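Local structure of putative methyltransferase (Porphyromonas gingivalis, 3LL7) at residues A[294-299]-A[323-328]. The protein is a putative methyltransferase, probably transferring a methyl group to a substrate. Sequence-based numbering, arbitrary orientation.
Sequences VYEPHT and SHLYTS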
ATOM      1  N   VAL A 294       9.613 -25.065   4.938  1.00  7.35           N
ATOM      2  CA  VAL A 294       8.274 -24.533   5.058  1.00  7.55           C
ATOM      3  C   VAL A 294       8.237 -23.085   4.585  1.00  7.88           C
ATOM      4  O   VAL A 294       9.107 -22.295   4.937  1.00  9.16           O
ATOM      5  CB  VAL A 294       7.722 -24.711   6.512  1.00  6.73           C
ATOM      6  CG1 VAL A 294       6.350 -24.115   6.640  1.00  9.05           C
ATOM      7  CG2 VAL A 294       7.650 -26.200   6.833  1.00  6.47           C
ATOM      8  N   TYR A 295       7.222 -22.761   3.783  1.00  8.12           N
ATOM      9  CA  TYR A 295       7.149 -21.457   3.111  1.00  9.16           C
ATOM     10  C   TYR A 295       5.850 -20.735   3.400  1.00  8.43           C
ATOM     11  O   TYR A 295       4.766 -21.300   3.228  1.00  9.37           O
ATOM     12  CB  TYR A 295       7.209 -21.657   1.610  1.00  9.63           C
ATOM     13  CG  TYR A 295       8.458 -22.401   1.157  1.00 10.57           C
ATOM     14  CD1 TYR A 295       9.612 -21.718   0.838  1.00 12.43           C
ATOM     15  CD2 TYR A 295       8.463 -23.820   1.067  1.00  8.78           C
ATOM     16  CE1 TYR A 295      10.769 -22.421   0.403  1.00 12.08           C
ATOM     17  CE2 TYR A 295       9.575 -24.514   0.658  1.00 12.40           C
ATOM     18  CZ  TYR A 295      10.728 -23.818   0.302  1.00 11.28           C
ATOM     19  OH  TYR A 295      11.843 -24.519  -0.110  1.00 14.18           O
ATOM     20  N   GLU A 296       5.977 -19.481   3.837  1.00  7.83           N
ATOM     21  CA  GLU A 296       4.773 -18.657   4.147  1.00  8.33           C
ATOM     22  C   GLU A 296       4.712 -17.448   3.208  1.00  8.20           C
ATOM     23  O   GLU A 296       5.584 -16.578   3.280  1.00  8.26           O
ATOM     24  CB  GLU A 296       4.797 -18.135   5.605  1.00  7.59           C
ATOM     25  CG  GLU A 296       3.468 -17.455   6.013  1.00  8.35           C
ATOM     26  CD  GLU A 296       3.488 -16.895   7.448  1.00 14.20           C
ATOM     27  OE1 GLU A 296       4.574 -16.674   8.010  1.00 13.98           O
ATOM     28  OE2 GLU A 296       2.396 -16.676   8.018  1.00 18.76           O
ATOM     29  N   PRO A 297       3.673 -17.371   2.363  1.00  9.56           N
ATOM     30  CA  PRO A 297       3.615 -16.300   1.338  1.00 10.49           C
ATOM     31  C   PRO A 297       3.318 -14.938   1.977  1.00 10.71           C
ATOM     32  O   PRO A 297       2.604 -14.857   3.014  1.00 10.13           O
ATOM     33  CB  PRO A 297       2.444 -16.728   0.432  1.00 10.35           C
ATOM     34  CG  PRO A 297       1.563 -17.494   1.337  1.00 11.02           C
ATOM     35  CD  PRO A 297       2.553 -18.307   2.223  1.00  9.26           C
ATOM     36  N   HIS A 298       3.849 -13.886   1.349  1.00  9.63           N
ATOM     37  CA  HIS A 298       3.624 -12.515   1.837  1.00  9.57           C
ATOM     38  C   HIS A 298       2.188 -12.039   1.604  1.00  9.23           C
ATOM     39  O   HIS A 298       1.398 -12.691   0.908  1.00  8.58           O
ATOM     40  CB  HIS A 298       4.673 -11.540   1.313  1.00  9.84           C
ATOM     41  CG  HIS A 298       4.720 -11.407  -0.181  1.00 10.34           C
ATOM     42  ND1 HIS A 298       3.656 -10.954  -0.934  1.00 11.66           N
ATOM     43  CD2 HIS A 298       5.740 -11.596  -1.049  1.00 12.92           C
ATOM     44  CE1 HIS A 298       4.014 -10.897  -2.208  1.00 11.93           C
ATOM     45  NE2 HIS A 298       5.275 -11.278  -2.302  1.00 10.20           N
ATOM     46  N   THR A 299       1.841 -10.905   2.193  1.00  8.76           N
ATOM     47  CA  THR A 299       0.451 -10.449   2.200  1.00  8.52           C
ATOM     48  C   THR A 299      -0.102 -10.095   0.826  1.00  7.32           C
ATOM     49  O   THR A 299      -1.313 -10.220   0.594  1.00  6.27           O
ATOM     50  CB  THR A 299       0.244  -9.247   3.159  1.00  8.59           C
ATOM     51  OG1 THR A 299       1.085  -8.150   2.797  1.00  9.70           O
ATOM     52  CG2 THR A 299       0.556  -9.696   4.621  1.00 11.47           C
ATOM     53  N   SER A 323      -5.087 -23.760   4.069  1.00  8.57           N
ATOM     54  CA  SER A 323      -3.823 -23.457   4.759  1.00  7.93           C
ATOM     55  C   SER A 323      -2.833 -22.858   3.759  1.00  9.01           C
ATOM     56  O   SER A 323      -2.280 -23.560   2.902  1.00  9.06           O
ATOM     57  CB  SER A 323      -3.194 -24.722   5.397  1.00  7.30           C
ATOM     58  OG  SER A 323      -4.124 -25.381   6.225  1.00  6.97           O
ATOM     59  N   HIS A 324      -2.602 -21.555   3.862  1.00  8.75           N
ATOM     60  CA  HIS A 324      -1.778 -20.912   2.868  1.00  8.89           C
ATOM     61  C   HIS A 324      -0.320 -20.970   3.304  1.00  8.18           C
ATOM     62  O   HIS A 324       0.282 -19.964   3.694  1.00  8.86           O
ATOM     63  CB  HIS A 324      -2.302 -19.513   2.572  1.00  9.06           C
ATOM     64  CG  HIS A 324      -3.749 -19.504   2.156  1.00  8.92           C
ATOM     65  ND1 HIS A 324      -4.293 -20.500   1.370  1.00 10.39           N
ATOM     66  CD2 HIS A 324      -4.759 -18.631   2.405  1.00  9.93           C
ATOM     67  CE1 HIS A 324      -5.566 -20.233   1.147  1.00  8.60           C
ATOM     68  NE2 HIS A 324      -5.871 -19.100   1.760  1.00 10.08           N
ATOM     69  N   LEU A 325       0.189 -22.203   3.293  1.00  8.87           N
ATOM     70  CA  LEU A 325       1.569 -22.544   3.558  1.00  8.22           C
ATOM     71  C   LEU A 325       1.965 -23.658   2.616  1.00  8.96           C
ATOM     72  O   LEU A 325       1.131 -24.473   2.197  1.00  9.52           O
ATOM     73  CB  LEU A 325       1.734 -23.130   4.991  1.00  9.58           C
ATOM     74  CG  LEU A 325       1.513 -22.170   6.144  1.00 11.05           C
ATOM     75  CD1 LEU A 325       1.574 -23.066   7.441  1.00 13.50           C
ATOM     76  CD2 LEU A 325       2.641 -21.107   6.162  1.00 11.80           C
ATOM     77  N   TYR A 326       3.252 -23.720   2.359  1.00  8.75           N
ATOM     78  CA  TYR A 326       3.836 -24.664   1.414  1.00 10.03           C
ATOM     79  C   TYR A 326       4.979 -25.399   2.063  1.00  9.62           C
ATOM     80  O   TYR A 326       5.559 -24.914   3.047  1.00  9.13           O
ATOM     81  CB  TYR A 326       4.341 -23.931   0.163  1.00  9.74           C
ATOM     82  CG  TYR A 326       3.288 -23.049  -0.423  1.00 11.33           C
ATOM     83  CD1 TYR A 326       2.360 -23.540  -1.359  1.00 13.58           C
ATOM     84  CD2 TYR A 326       3.185 -21.729  -0.004  1.00 12.23           C
ATOM     85  CE1 TYR A 326       1.366 -22.698  -1.894  1.00 13.00           C
ATOM     86  CE2 TYR A 326       2.199 -20.884  -0.518  1.00 14.07           C
ATOM     87  CZ  TYR A 326       1.299 -21.371  -1.446  1.00 13.41           C
ATOM     88  OH  TYR A 326       0.338 -20.532  -1.951  1.00 13.56           O
ATOM     89  N   THR A 327       5.353 -26.531   1.457  1.00  9.20           N
ATOM     90  CA  THR A 327       6.480 -27.301   1.953  1.00  8.47           C
ATOM     91  C   THR A 327       7.200 -28.017   0.792  1.00  9.98           C
ATOM     92  O   THR A 327       6.595 -28.296  -0.247  1.00  9.86           O
ATOM     93  CB  THR A 327       6.034 -28.310   3.055  1.00  8.98           C
ATOM     94  OG1 THR A 327       7.193 -28.830   3.709  1.00  8.09           O
ATOM     95  CG2 THR A 327       5.227 -29.469   2.466  1.00  7.75           C
ATOM     96  N   SER A 328       8.475 -28.312   0.982  1.00 10.30           N
ATOM     97  CA  SER A 328       9.237 -29.070  -0.023  1.00 12.56           C
ATOM     98  C   SER A 328      10.482 -29.629   0.615  1.00 12.71           C
ATOM     99  O   SER A 328      10.949 -29.118   1.633  1.00 12.80           O
ATOM    100  CB  SER A 328       9.617 -28.159  -1.202  1.00 12.93           C
ATOM    101  OG  SER A 328      10.644 -27.255  -0.801  1.00 17.21           O
TER
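With CG anti to the carbonyl carbon in both Tyr295 and Tyr326 (chi1 -57° and -52°), the two rings run opposite ways along the partner strand; as a cross-strand pair the tyrosines share a face of the sheet, their CB atoms 3.9 Å apart. The strands are antiparallel neighbours in the ferredoxin-like part of the protein, joined through two helices and the edge strand 317-320, and they belong to a seven-stranded mixed sheet in which 337-347 flanks 293-297 on its other side. Tyr295 and Tyr326 form a hydrogen-bonded pair: Tyr295 N donates to Tyr326 O (2.8 Å), and Tyr326 N to Tyr295 O (3.0 Å). Each carbonyl also takes a CA-H...O contact, Tyr326 O from Val294 and Tyr295 O from Leu325.

The Tyr295 ring lies with its edge along the backbone of 326-328, and its hydroxyl reaches the backbone N of Glu332. The Tyr326 ring points the other way; its side chain and that of Pro297 cross at about a right angle, with Pro297 CD at the ring edge, 3.8 Å from Tyr326 CE2, while the Tyr326 hydroxyl bonds to Phe307 O in the helical connection. On the face carrying Val294 and Thr327, Val294 CG2 comes within 4.1 Å of Thr327 OG1, a hydroxyl bonded to Tyr293 O and Asp291 N. Leu325 CD2 packs against CB and CG of Glu296, whose extended chain carries the carboxylate onward to salt bridges with Arg338 on the adjacent strand 337-347 and Arg368 on the outermost strand 364-368. Beyond the Tyr295-Tyr326 pair, Pro297 has no N-H to offer; its CD sits 3.2 Å from His324 O, a buried carbonyl oxygen with no hydrogen-bond partner in the model.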